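Local coordinates for PLP-Dependent L-Arginine Hydroxylase MppP (Streptomyces wadayamensis, PDB 6C9B), which catalyses the PLP-dependent oxidation of L-arginine, giving 4-hydroxy-2-ketoarginine and 2-ketoarginine, at residues Gly76-Pro81 with Val205-Gly210; Ala67-Leu72 with Leu232-Glu237; Ser286-Ala291 with Val298-Pro303. All coordinates share one frame; numbering follows the deposited sequence.

Contact 1: Gly76-Pro81 with Val205-Gly210; sequences GYPAEP and VLQEAG
The loop between helix 57-71 and strand 84-87 meets helix 202-209 here, at the edge of the large PLP-binding domain of the aminotransferase fold. The meeting point is small and buries 84 Å² over both sides. Q207 reaches out from the helix toward the backbone of G76. Its CG stands anti to the carbonyl carbon (chi1 -68°), and the chain then runs extended, which carries the amide across to the loop. Q207 NE2 gives a weak hydrogen bond to G76 O, at 3.4 Å and with an N-H...O angle of 140°. Q207 OE1 lies just as near, 3.4 Å from G76 O, but these are two acceptors and do not bond. The carbonyl oxygen therefore faces the end of the amide and not the nitrogen alone. P78 adds a loose touch, its CD 4.5 Å from Q207 NE2. A second polar link lies alongside: G76 N bonds to D201 OD2, just before the helix starts. On the helix, Q207 also rests on W213, while L206 turns inward to W213 and V215. One long, bent bond at a partly exposed glycine implies a modest tie. With both amide atoms equally far from G76 O, this contact gives little to fix which way round the amide sits.

Contact 2: Ala67-Leu72 with Leu232-Glu237; sequences AYFTLL and LLVFSE
S236 OG, two residues beyond the V234 side chain that meets F69, is gripped by both W213 N and D238 OD1. This holds the end of strand 231-235 to its neighbour 212-218. The contact with helix 57-71 is itself apolar. On the strand, L232 and V234 both point toward the helix. L232 CD1 is the methyl shared by two rings. It lies 4.0 Å from F69 CE2 and 4.1 Å from Y68 CD2, oblique to each ring. V234 CG2 comes to the edge of the F69 ring, near its plane, and lies 3.9 Å from F69 CZ. F69 and the two strand side chains approach from opposite directions, so the far end of the ring meets the branch methyls. The F69 CB leaves the helix to one side, but with CG anti to the carbonyl carbon (chi1 -74°) the ring swings back to the strand. Y68 has CG anti to the backbone N (chi1 -178°), which brings CD2 up to L232 CD1, the two side chains crossing at a slant. The four side chains are buried, and this is dispersion packing without a charged group. The segment axes approach to 12.7 Å at an angle of 71°, so the helix runs steeply across the strand. Helix 57-71 thus packs on the mixed sheet of the large PLP-binding domain, as in fold type I aminotransferases. Strand 231-235 lies between 84-87 and 212-218 in the seven-stranded sheet. V84 also touches F69 and L232, E217 touches F69, and S266 of helix 256-291 packs against Y68.

Contact 3: Ser286-Ala291 with Val298-Pro303; sequences SVVRRA and VSFPDP
R289 lays its aliphatic stem over the ring of F300. R289 CG sits 3.7 Å from the ring centroid and 11° off the ring normal, a CH-pi contact over the face. The chain is extended from CG to NE and crosses the ring obliquely. The guanidinium thus lies past the ring, with F300 CB over one of its faces. There it takes two backbone carbonyls. R289 NH1 bonds to P303 O at 2.9 Å, nearly straight and in the guanidinium plane. R289 NH2 bonds to D302 O, also at 2.9 Å but bent to 132°, with the donor above the carbonyl plane. R289 NE makes a salt bridge to E310, so the group is held on three nitrogens and its rotation is fixed. R285 brings a like charge close by, which E310 may partly offset. The D302 carboxylate turns elsewhere, to R311. V288 adds a flank, its CG1 4.1 Å from F300 CE1. A six-residue connection leads from the helix to edge strand 298-299, and the contact ties the end of helix 256-291 to residues just after that strand. Such a helix leading into the sheet of the small C-terminal domain is typical of fold type I aminotransferases.

Contacts 1 and 2 lie together on one side of the chain, their centres about 9 Å apart. They share the same part of the large domain: Y77 of contact 1 stacks on F69 of contact 2, with Y77 CD1 3.5 Å from F69 CB, and P78 packs on V234. Contact 2 is the buried, apolar one. Contact 1 lies further out and depends on one weak amide bond. Contact 3 is at the surface on the opposite side of the centre, in the small domain, about 33 Å from contact 2 between centres. It buries the most area of the three and combines a ring face with charge-assisted bonds to carbonyls.

Contact 1: Gly76-Pro81 with Val205-Gly210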
loop_
_atom_site.group_PDB
_atom_site.type_symbol
_atom_site.label_atom_id
_atom_site.label_comp_id
_atom_site.label_asym_id
_atom_site.label_seq_id
_atom_site.Cartn_x
_atom_site.Cartn_y
_atom_site.Cartn_z
ATOM N N GLY B 76 -0.762 24.658 -11.289
ATOM C CA GLY B 76 -0.947 25.254 -9.980
ATOM C C GLY B 76 -0.884 24.312 -8.794
ATOM O O GLY B 76 -1.215 24.725 -7.673
ATOM N N TYR B 77 -0.451 23.064 -8.978
ATOM C CA TYR B 77 -0.334 22.158 -7.851
ATOM C C TYR B 77 0.598 22.764 -6.799
ATOM O O TYR B 77 1.528 23.516 -7.129
ATOM C CB TYR B 77 0.170 20.777 -8.294
ATOM C CG TYR B 77 1.663 20.670 -8.479
ATOM C CD1 TYR B 77 2.276 21.125 -9.638
ATOM C CD2 TYR B 77 2.466 20.107 -7.489
ATOM C CE1 TYR B 77 3.660 21.035 -9.803
ATOM C CE2 TYR B 77 3.842 20.024 -7.649
ATOM C CZ TYR B 77 4.426 20.477 -8.804
ATOM O OH TYR B 77 5.797 20.387 -8.966
ATOM N N PRO B 78 0.349 22.489 -5.522
ATOM C CA PRO B 78 1.223 23.007 -4.463
ATOM C C PRO B 78 2.534 22.250 -4.420
ATOM O O PRO B 78 2.567 21.060 -4.075
ATOM C CB PRO B 78 0.400 22.783 -3.199
ATOM C CG PRO B 78 -0.398 21.519 -3.545
ATOM C CD PRO B 78 -0.748 21.657 -4.978
ATOM N N ALA B 79 3.617 22.937 -4.764
ATOM C CA ALA B 79 4.926 22.322 -4.944
ATOM C C ALA B 79 5.784 22.358 -3.686
ATOM O O ALA B 79 6.872 21.783 -3.673
ATOM C CB ALA B 79 5.659 23.017 -6.096
ATOM N N GLU B 80 5.306 22.977 -2.626
ATOM C CA GLU B 80 6.048 23.010 -1.378
ATOM C C GLU B 80 6.170 21.590 -0.827
ATOM O O GLU B 80 5.200 20.826 -0.876
ATOM C CB GLU B 80 5.328 23.915 -0.368
ATOM C CG GLU B 80 5.089 25.364 -0.834
ATOM C CD GLU B 80 4.020 25.508 -1.932
ATOM O OE1 GLU B 80 3.033 24.733 -1.939
ATOM O OE2 GLU B 80 4.180 26.395 -2.800
ATOM N N PRO B 81 7.332 21.192 -0.310
ATOM C CA PRO B 81 7.450 19.843 0.265
ATOM C C PRO B 81 6.401 19.581 1.340
ATOM O O PRO B 81 6.169 20.409 2.221
ATOM C CB PRO B 81 8.870 19.832 0.838
ATOM C CG PRO B 81 9.612 20.797 -0.014
ATOM C CD PRO B 81 8.634 21.885 -0.337
ATOM N N VAL B 205 -8.571 26.198 -10.201
ATOM C CA VAL B 205 -9.998 26.313 -9.895
ATOM C C VAL B 205 -10.226 26.160 -8.399
ATOM O O VAL B 205 -10.911 26.973 -7.766
ATOM C CB VAL B 205 -10.808 25.275 -10.693
ATOM C CG1 VAL B 205 -12.285 25.349 -10.311
ATOM C CG2 VAL B 205 -10.632 25.505 -12.203
ATOM N N LEU B 206 -9.659 25.113 -7.807
ATOM C CA LEU B 206 -9.902 24.849 -6.390
ATOM C C LEU B 206 -9.378 25.971 -5.510
ATOM O O LEU B 206 -10.047 26.391 -4.554
ATOM C CB LEU B 206 -9.247 23.527 -5.992
ATOM C CG LEU B 206 -9.884 22.308 -6.634
ATOM C CD1 LEU B 206 -8.992 21.108 -6.433
ATOM C CD2 LEU B 206 -11.298 22.044 -6.111
ATOM N N GLN B 207 -8.175 26.459 -5.803
ATOM C CA GLN B 207 -7.602 27.526 -4.992
ATOM C C GLN B 207 -8.365 28.832 -5.177
ATOM O O GLN B 207 -8.537 29.590 -4.216
ATOM C CB GLN B 207 -6.114 27.672 -5.331
ATOM C CG GLN B 207 -5.324 26.441 -4.873
ATOM C CD GLN B 207 -3.999 26.222 -5.593
ATOM O OE1 GLN B 207 -3.779 26.708 -6.706
ATOM N NE2 GLN B 207 -3.109 25.468 -4.952
ATOM N N GLU B 208 -8.802 29.136 -6.398
ATOM C CA GLU B 208 -9.560 30.369 -6.612
ATOM C C GLU B 208 -10.880 30.342 -5.848
ATOM O O GLU B 208 -11.351 31.383 -5.358
ATOM C CB GLU B 208 -9.817 30.583 -8.105
ATOM C CG GLU B 208 -10.788 31.743 -8.435
ATOM C CD GLU B 208 -11.187 31.804 -9.911
ATOM O OE1 GLU B 208 -10.847 32.801 -10.587
ATOM O OE2 GLU B 208 -11.848 30.860 -10.395
ATOM N N ALA B 209 -11.511 29.168 -5.764
ATOM C CA ALA B 209 -12.799 29.061 -5.077
ATOM C C ALA B 209 -12.618 29.089 -3.571
ATOM O O ALA B 209 -13.508 29.549 -2.847
ATOM C CB ALA B 209 -13.523 27.770 -5.498
ATOM N N GLY B 210 -11.479 28.602 -3.080
ATOM C CA GLY B 210 -11.198 28.694 -1.661
ATOM C C GLY B 210 -11.956 27.728 -0.791
ATOM O O GLY B 210 -12.156 28.001 0.396
#

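Contact 2: Ala67-Leu72 with Leu232-Glu237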
loop_
_atom_site.group_PDB
_atom_site.type_symbol
_atom_site.label_atom_id
_atom_site.label_comp_id
_atom_site.label_asym_id
_atom_site.label_seq_id
_atom_site.Cartn_x
_atom_site.Cartn_y
_atom_site.Cartn_z
ATOM N N ALA B 67 7.126 16.592 -12.992
ATOM C CA ALA B 67 6.962 16.008 -14.315
ATOM C C ALA B 67 5.526 15.566 -14.557
ATOM O O ALA B 67 4.983 15.799 -15.645
ATOM C CB ALA B 67 7.929 14.836 -14.502
ATOM N N TYR B 68 4.901 14.912 -13.561
ATOM C CA TYR B 68 3.569 14.335 -13.743
ATOM C C TYR B 68 2.493 15.423 -13.792
ATOM O O TYR B 68 1.654 15.442 -14.702
ATOM C CB TYR B 68 3.278 13.310 -12.627
ATOM C CG TYR B 68 1.931 12.652 -12.808
ATOM C CD1 TYR B 68 1.736 11.668 -13.781
ATOM C CD2 TYR B 68 0.836 13.041 -12.045
ATOM C CE1 TYR B 68 0.502 11.089 -13.985
ATOM C CE2 TYR B 68 -0.415 12.469 -12.259
ATOM C CZ TYR B 68 -0.565 11.498 -13.228
ATOM O OH TYR B 68 -1.778 10.935 -13.457
ATOM N N PHE B 69 2.504 16.339 -12.818
ATOM C CA PHE B 69 1.507 17.411 -12.788
ATOM C C PHE B 69 1.596 18.294 -14.030
ATOM O O PHE B 69 0.572 18.648 -14.616
ATOM C CB PHE B 69 1.682 18.252 -11.532
ATOM C CG PHE B 69 1.204 17.576 -10.280
ATOM C CD1 PHE B 69 -0.144 17.513 -9.992
ATOM C CD2 PHE B 69 2.105 17.066 -9.365
ATOM C CE1 PHE B 69 -0.584 16.915 -8.836
ATOM C CE2 PHE B 69 1.668 16.465 -8.204
ATOM C CZ PHE B 69 0.310 16.397 -7.945
ATOM N N THR B 70 2.810 18.676 -14.441
ATOM C CA THR B 70 2.930 19.563 -15.596
ATOM C C THR B 70 2.519 18.852 -16.878
ATOM O O THR B 70 1.885 19.456 -17.754
ATOM C CB THR B 70 4.360 20.106 -15.720
ATOM O OG1 THR B 70 5.268 19.036 -15.967
ATOM C CG2 THR B 70 4.763 20.816 -14.464
ATOM N N LEU B 71 2.864 17.567 -17.006
ATOM C CA LEU B 71 2.436 16.788 -18.162
ATOM C C LEU B 71 0.950 16.919 -18.397
ATOM O O LEU B 71 0.495 17.000 -19.549
ATOM C CB LEU B 71 2.777 15.312 -17.957
ATOM C CG LEU B 71 2.189 14.305 -18.954
ATOM C CD1 LEU B 71 2.913 14.420 -20.270
ATOM C CD2 LEU B 71 2.286 12.882 -18.448
ATOM N N LEU B 72 0.171 16.925 -17.316
ATOM C CA LEU B 72 -1.279 16.867 -17.422
ATOM C C LEU B 72 -1.948 18.212 -17.126
ATOM O O LEU B 72 -3.155 18.254 -16.860
ATOM C CB LEU B 72 -1.814 15.760 -16.508
ATOM C CG LEU B 72 -1.286 14.345 -16.825
ATOM C CD1 LEU B 72 -1.929 13.322 -15.889
ATOM C CD2 LEU B 72 -1.536 13.939 -18.284
ATOM N N LEU B 232 -1.084 10.077 -5.286
ATOM C CA LEU B 232 -0.606 11.382 -4.828
ATOM C C LEU B 232 -1.766 12.083 -4.146
ATOM O O LEU B 232 -2.714 12.502 -4.819
ATOM C CB LEU B 232 -0.076 12.227 -5.988
ATOM C CG LEU B 232 0.918 11.540 -6.923
ATOM C CD1 LEU B 232 1.259 12.483 -8.051
ATOM C CD2 LEU B 232 2.198 11.072 -6.174
ATOM N N LEU B 233 -1.679 12.208 -2.818
ATOM C CA LEU B 233 -2.732 12.804 -1.998
ATOM C C LEU B 233 -2.368 14.261 -1.785
ATOM O O LEU B 233 -1.371 14.566 -1.119
ATOM C CB LEU B 233 -2.866 12.039 -0.683
ATOM C CG LEU B 233 -3.993 12.371 0.287
ATOM C CD1 LEU B 233 -5.301 12.373 -0.353
ATOM C CD2 LEU B 233 -3.969 11.363 1.461
ATOM N N VAL B 234 -3.128 15.150 -2.429
ATOM C CA VAL B 234 -2.889 16.584 -2.415
ATOM C C VAL B 234 -4.032 17.234 -1.648
ATOM O O VAL B 234 -5.193 16.879 -1.866
ATOM C CB VAL B 234 -2.803 17.157 -3.848
ATOM C CG1 VAL B 234 -2.198 18.539 -3.823
ATOM C CG2 VAL B 234 -2.019 16.238 -4.806
ATOM N N PHE B 235 -3.717 18.149 -0.724
ATOM C CA PHE B 235 -4.752 18.725 0.132
ATOM C C PHE B 235 -4.536 20.227 0.290
ATOM O O PHE B 235 -3.410 20.724 0.231
ATOM C CB PHE B 235 -4.769 18.035 1.504
ATOM C CG PHE B 235 -3.435 18.065 2.200
ATOM C CD1 PHE B 235 -2.482 17.072 1.951
ATOM C CD2 PHE B 235 -3.104 19.096 3.060
ATOM C CE1 PHE B 235 -1.262 17.118 2.568
ATOM C CE2 PHE B 235 -1.865 19.137 3.673
ATOM C CZ PHE B 235 -0.948 18.152 3.429
ATOM N N SER B 236 -5.641 20.939 0.464
ATOM C CA SER B 236 -5.603 22.363 0.767
ATOM C C SER B 236 -5.005 22.586 2.151
ATOM O O SER B 236 -5.067 21.723 3.030
ATOM C CB SER B 236 -7.015 22.950 0.680
ATOM O OG SER B 236 -7.907 22.406 1.650
ATOM N N GLU B 237 -4.409 23.769 2.340
ATOM C CA GLU B 237 -3.762 24.051 3.618
ATOM C C GLU B 237 -4.762 24.021 4.763
ATOM O O GLU B 237 -4.413 23.645 5.886
ATOM C CB GLU B 237 -3.062 25.407 3.580
ATOM C CG GLU B 237 -2.024 25.563 2.498
ATOM C CD GLU B 237 -1.087 26.727 2.777
ATOM O OE1 GLU B 237 0.147 26.517 2.760
ATOM O OE2 GLU B 237 -1.586 27.845 3.031
#

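Contact 3: Ser286-Ala291 with Val298-Pro303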
loop_
_atom_site.group_PDB
_atom_site.type_symbol
_atom_site.label_atom_id
_atom_site.label_comp_id
_atom_site.label_asym_id
_atom_site.label_seq_id
_atom_site.Cartn_x
_atom_site.Cartn_y
_atom_site.Cartn_z
ATOM N N SER B 286 -12.040 1.629 -30.895
ATOM C CA SER B 286 -12.617 1.419 -32.218
ATOM C C SER B 286 -12.717 -0.059 -32.558
ATOM O O SER B 286 -13.686 -0.476 -33.200
ATOM C CB SER B 286 -11.788 2.140 -33.279
ATOM O OG SER B 286 -11.616 3.500 -32.926
ATOM N N VAL B 287 -11.719 -0.873 -32.187
ATOM C CA VAL B 287 -11.846 -2.284 -32.557
ATOM C C VAL B 287 -12.974 -2.920 -31.766
ATOM O O VAL B 287 -13.713 -3.754 -32.299
ATOM C CB VAL B 287 -10.528 -3.095 -32.423
ATOM C CG1 VAL B 287 -9.296 -2.239 -32.272
ATOM C CG2 VAL B 287 -10.606 -4.163 -31.349
ATOM N N VAL B 288 -13.160 -2.503 -30.501
ATOM C CA VAL B 288 -14.257 -3.052 -29.704
ATOM C C VAL B 288 -15.597 -2.690 -30.327
ATOM O O VAL B 288 -16.482 -3.540 -30.457
ATOM C CB VAL B 288 -14.181 -2.570 -28.245
ATOM C CG1 VAL B 288 -15.411 -3.024 -27.480
ATOM C CG2 VAL B 288 -12.922 -3.084 -27.592
ATOM N N ARG B 289 -15.780 -1.416 -30.695
ATOM C CA ARG B 289 -17.079 -0.980 -31.196
ATOM C C ARG B 289 -17.355 -1.560 -32.577
ATOM O O ARG B 289 -18.483 -1.970 -32.864
ATOM C CB ARG B 289 -17.152 0.548 -31.194
ATOM C CG ARG B 289 -17.121 1.109 -29.774
ATOM C CD ARG B 289 -17.339 2.583 -29.686
ATOM N NE ARG B 289 -17.365 2.998 -28.286
ATOM C CZ ARG B 289 -17.498 4.255 -27.883
ATOM N NH1 ARG B 289 -17.614 5.240 -28.767
ATOM N NH2 ARG B 289 -17.523 4.520 -26.599
ATOM N N ARG B 290 -16.315 -1.683 -33.406
ATOM C CA ARG B 290 -16.464 -2.321 -34.714
ATOM C C ARG B 290 -16.833 -3.799 -34.578
ATOM O O ARG B 290 -17.598 -4.330 -35.391
ATOM C CB ARG B 290 -15.158 -2.154 -35.502
ATOM C CG ARG B 290 -15.144 -2.726 -36.915
ATOM C CD ARG B 290 -13.823 -2.394 -37.622
ATOM N NE ARG B 290 -13.467 -0.983 -37.460
ATOM C CZ ARG B 290 -12.434 -0.515 -36.757
ATOM N NH1 ARG B 290 -11.586 -1.334 -36.144
ATOM N NH2 ARG B 290 -12.237 0.793 -36.686
ATOM N N ALA B 291 -16.276 -4.492 -33.581
ATOM C CA ALA B 291 -16.535 -5.924 -33.444
ATOM C C ALA B 291 -17.963 -6.194 -32.985
ATOM O O ALA B 291 -18.568 -7.201 -33.369
ATOM C CB ALA B 291 -15.540 -6.546 -32.470
ATOM N N VAL B 298 -26.995 -4.781 -28.711
ATOM C CA VAL B 298 -25.783 -4.213 -28.118
ATOM C C VAL B 298 -25.783 -2.703 -28.309
ATOM O O VAL B 298 -26.187 -2.195 -29.366
ATOM C CB VAL B 298 -24.514 -4.824 -28.737
ATOM C CG1 VAL B 298 -23.273 -4.130 -28.191
ATOM C CG2 VAL B 298 -24.445 -6.315 -28.454
ATOM N N SER B 299 -25.310 -1.989 -27.295
ATOM C CA SER B 299 -25.093 -0.558 -27.416
ATOM C C SER B 299 -23.954 -0.152 -26.507
ATOM O O SER B 299 -23.532 -0.902 -25.615
ATOM C CB SER B 299 -26.360 0.233 -27.071
ATOM O OG SER B 299 -26.736 -0.012 -25.732
ATOM N N PHE B 300 -23.484 1.072 -26.716
ATOM C CA PHE B 300 -22.365 1.619 -25.958
ATOM C C PHE B 300 -22.817 2.815 -25.147
ATOM O O PHE B 300 -23.134 3.869 -25.732
ATOM C CB PHE B 300 -21.236 1.993 -26.909
ATOM C CG PHE B 300 -20.578 0.786 -27.489
ATOM C CD1 PHE B 300 -19.553 0.161 -26.804
ATOM C CD2 PHE B 300 -21.038 0.234 -28.657
ATOM C CE1 PHE B 300 -18.973 -0.972 -27.303
ATOM C CE2 PHE B 300 -20.451 -0.912 -29.164
ATOM C CZ PHE B 300 -19.430 -1.503 -28.473
ATOM N N PRO B 301 -22.921 2.685 -23.820
ATOM C CA PRO B 301 -23.532 3.770 -23.031
ATOM C C PRO B 301 -22.726 5.051 -22.987
ATOM O O PRO B 301 -23.316 6.104 -22.708
ATOM C CB PRO B 301 -23.676 3.162 -21.631
ATOM C CG PRO B 301 -22.968 1.895 -21.634
ATOM C CD PRO B 301 -22.758 1.443 -23.040
ATOM N N ASP B 302 -21.421 5.015 -23.260
ATOM C CA ASP B 302 -20.548 6.183 -23.123
ATOM C C ASP B 302 -19.899 6.518 -24.461
ATOM O O ASP B 302 -18.691 6.317 -24.649
ATOM C CB ASP B 302 -19.500 5.902 -22.050
ATOM C CG ASP B 302 -20.108 5.281 -20.804
ATOM O OD1 ASP B 302 -21.083 5.867 -20.287
ATOM O OD2 ASP B 302 -19.632 4.212 -20.370
ATOM N N PRO B 303 -20.678 7.030 -25.426
ATOM C CA PRO B 303 -20.130 7.193 -26.779
ATOM C C PRO B 303 -18.926 8.109 -26.841
ATOM O O PRO B 303 -18.075 7.915 -27.717
ATOM C CB PRO B 303 -21.315 7.764 -27.586
ATOM C CG PRO B 303 -22.338 8.207 -26.578
ATOM C CD PRO B 303 -22.118 7.352 -25.369
#